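Local coordinates for uncharacterized protein (Cricetid herpesvirus 2, PDB 4ZKQ) that binds chemokines as a viral decoy receptor, probably keeping them from the receptors of host cells, at residues L165-E170 and G175-W180. Residues are numbered along the deposited sequence; the frame is centred on the assembly and turned at random. Where two conformers were deposited one is given.
Sequences LIHFKE and GVCSLW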
loop_
_atom_site.group_PDB
_atom_site.type_symbol
_atom_site.label_atom_id
_atom_site.label_comp_id
_atom_site.label_asym_id
_atom_site.label_seq_id
_atom_site.Cartn_x
_atom_site.Cartn_y
_atom_site.Cartn_z
ATOM N N LEU A 165 7.872 10.561 1.728
ATOM C CA LEU A 165 7.352 9.749 0.644
ATOM C C LEU A 165 7.655 8.289 0.896
ATOM O O LEU A 165 8.783 7.944 1.246
ATOM C CB LEU A 165 7.978 10.181 -0.688
ATOM C CG LEU A 165 7.741 9.267 -1.894
ATOM C CD1 LEU A 165 6.281 9.302 -2.327
ATOM C CD2 LEU A 165 8.668 9.641 -3.043
ATOM N N ILE A 166 6.653 7.436 0.713
ATOM C CA ILE A 166 6.889 6.009 0.599
ATOM C C ILE A 166 6.452 5.564 -0.787
ATOM O O ILE A 166 5.315 5.777 -1.201
ATOM C CB ILE A 166 6.155 5.208 1.680
ATOM C CG1 ILE A 166 6.734 5.562 3.057
ATOM C CG2 ILE A 166 6.285 3.707 1.414
ATOM C CD1 ILE A 166 5.960 5.017 4.209
ATOM N N HIS A 167 7.397 4.977 -1.506
ATOM C CA HIS A 167 7.129 4.348 -2.778
ATOM C C HIS A 167 7.127 2.858 -2.524
ATOM O O HIS A 167 8.141 2.316 -2.095
ATOM C CB HIS A 167 8.189 4.722 -3.821
ATOM C CG HIS A 167 7.950 4.113 -5.157
ATOM N ND1 HIS A 167 8.200 2.775 -5.422
ATOM C CD2 HIS A 167 7.459 4.630 -6.305
ATOM C CE1 HIS A 167 7.880 2.512 -6.673
ATOM N NE2 HIS A 167 7.428 3.622 -7.234
ATOM N N PHE A 168 5.987 2.209 -2.735
ATOM C CA PHE A 168 5.883 0.756 -2.606
ATOM C C PHE A 168 5.715 0.120 -3.980
ATOM O O PHE A 168 4.688 0.306 -4.646
ATOM C CB PHE A 168 4.710 0.383 -1.697
ATOM C CG PHE A 168 4.642 -1.084 -1.347
ATOM C CD1 PHE A 168 5.457 -1.616 -0.362
ATOM C CD2 PHE A 168 3.750 -1.920 -1.987
ATOM C CE1 PHE A 168 5.391 -2.967 -0.036
ATOM C CE2 PHE A 168 3.680 -3.267 -1.666
ATOM C CZ PHE A 168 4.502 -3.789 -0.693
ATOM N N LYS A 169 6.738 -0.599 -4.421
ATOM C CA LYS A 169 6.664 -1.310 -5.691
ATOM C C LYS A 169 6.056 -2.676 -5.444
ATOM O O LYS A 169 6.684 -3.554 -4.849
ATOM C CB LYS A 169 8.035 -1.444 -6.355
ATOM C CG LYS A 169 7.914 -1.959 -7.779
ATOM C CD LYS A 169 9.220 -1.925 -8.539
ATOM C CE LYS A 169 8.961 -2.031 -10.038
ATOM N NZ LYS A 169 10.218 -1.997 -10.835
ATOM N N GLU A 170 4.809 -2.831 -5.872
ATOM C CA GLU A 170 4.085 -4.076 -5.696
ATOM C C GLU A 170 4.661 -5.182 -6.555
ATOM O O GLU A 170 5.428 -4.945 -7.495
ATOM C CB GLU A 170 2.601 -3.891 -6.036
ATOM C CG GLU A 170 1.885 -2.933 -5.114
ATOM C CD GLU A 170 0.383 -2.900 -5.336
ATOM O OE1 GLU A 170 -0.070 -3.318 -6.417
ATOM O OE2 GLU A 170 -0.344 -2.450 -4.426
ATOM N N GLY A 175 3.533 1.153 -8.900
ATOM C CA GLY A 175 4.101 2.057 -7.922
ATOM C C GLY A 175 3.011 2.687 -7.082
ATOM O O GLY A 175 2.337 3.625 -7.516
ATOM N N VAL A 176 2.830 2.158 -5.878
ATOM C CA VAL A 176 1.796 2.638 -4.978
ATOM C C VAL A 176 2.433 3.517 -3.917
ATOM O O VAL A 176 3.159 3.040 -3.049
ATOM C CB VAL A 176 1.041 1.477 -4.336
ATOM C CG1 VAL A 176 -0.021 1.990 -3.395
ATOM C CG2 VAL A 176 0.407 0.635 -5.421
ATOM N N CYS A 177 2.151 4.811 -3.996
ATOM C CA CYS A 177 2.889 5.780 -3.211
ATOM C C CYS A 177 2.049 6.472 -2.159
ATOM O O CYS A 177 0.822 6.526 -2.248
ATOM C CB CYS A 177 3.513 6.810 -4.139
ATOM S SG CYS A 177 4.623 6.021 -5.321
ATOM N N SER A 178 2.719 6.998 -1.144
ATOM C CA SER A 178 2.037 7.780 -0.132
ATOM C C SER A 178 2.917 8.947 0.267
ATOM O O SER A 178 4.131 8.807 0.394
ATOM C CB SER A 178 1.685 6.917 1.078
ATOM O OG SER A 178 2.838 6.337 1.642
ATOM N N LEU A 179 2.290 10.103 0.441
ATOM C CA LEU A 179 3.002 11.322 0.791
ATOM C C LEU A 179 2.443 11.871 2.089
ATOM O O LEU A 179 1.292 12.301 2.146
ATOM C CB LEU A 179 2.908 12.352 -0.335
ATOM C CG LEU A 179 3.775 13.606 -0.174
ATOM C CD1 LEU A 179 5.239 13.225 -0.062
ATOM C CD2 LEU A 179 3.550 14.527 -1.364
ATOM N N TRP A 180 3.275 11.826 3.128
ATOM C CA TRP A 180 2.895 12.217 4.480
ATOM C C TRP A 180 3.560 13.543 4.791
ATOM O O TRP A 180 4.775 13.604 4.930
ATOM C CB TRP A 180 3.316 11.150 5.498
ATOM C CG TRP A 180 2.864 9.808 5.093
ATOM C CD1 TRP A 180 3.557 8.900 4.349
ATOM C CD2 TRP A 180 1.593 9.220 5.365
ATOM N NE1 TRP A 180 2.797 7.776 4.145
ATOM C CE2 TRP A 180 1.582 7.947 4.764
ATOM C CE3 TRP A 180 0.456 9.643 6.069
ATOM C CZ2 TRP A 180 0.492 7.094 4.835
ATOM C CZ3 TRP A 180 -0.626 8.794 6.144
ATOM C CH2 TRP A 180 -0.603 7.536 5.528
#
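The buried beta hairpin formed by strands 161-169 and 175-181 brings Ile-166 opposite Ser-178 and Phe-168 opposite Val-176, two antiparallel hydrogen-bonded pairs that turn their side chains to one face of the sheet, while the non-hydrogen-bonded pairs between and beside them serve the other. Ile-166 N donates to Ser-178 O at 2.9 Å, and Ser-178 N returns a bond to Ile-166 O. At the second pair Val-176 N reaches Phe-168 O at 2.9 Å, and Phe-168 N in turn bonds to Val-176 O.

The face bearing His-167 and Cys-177, a non-hydrogen-bonded pair, turns to helix 44-51. With CG anti to the backbone N (chi1 -179°), the imidazole of His-167 lies along the neighbouring strand: its CD2 is 3.3 Å from Cys-177 SG, which meets the ring obliquely, and its NE2 passes 3.7 Å from Gly-175 CA. That nitrogen is hydrogen-bonded to Thr-51 O, and Cys-177 forms a disulfide with Cys-52, so two adjacent side chains of the hairpin tie it to the end of the helix and the residue just beyond. Farther along, Leu-165 CD1 rests 4.1 Å from Cys-177 CB, and the leucine also packs on Val-44, Ile-47 and Ile-48.

In the mixed sheet this hairpin is central, strand 161-169 pairing next with 85-94 and 175-181 with 54-59. On the other face, the indole of Trp-180 lies beside Ile-166, whose CD1 is 4.2 Å from its NE1; Leu-73 touches both. In the conformer given, Ser-178 OG accepts a bent bond from Trp-180 NE1 (134°), but the serine has a second conformer, so this bond may hold the indole only part of the time. Near the turn, the extended chain of Glu-170 lays its carboxylate against a methyl, OE2 lying 3.3 Å from Val-176 CG2.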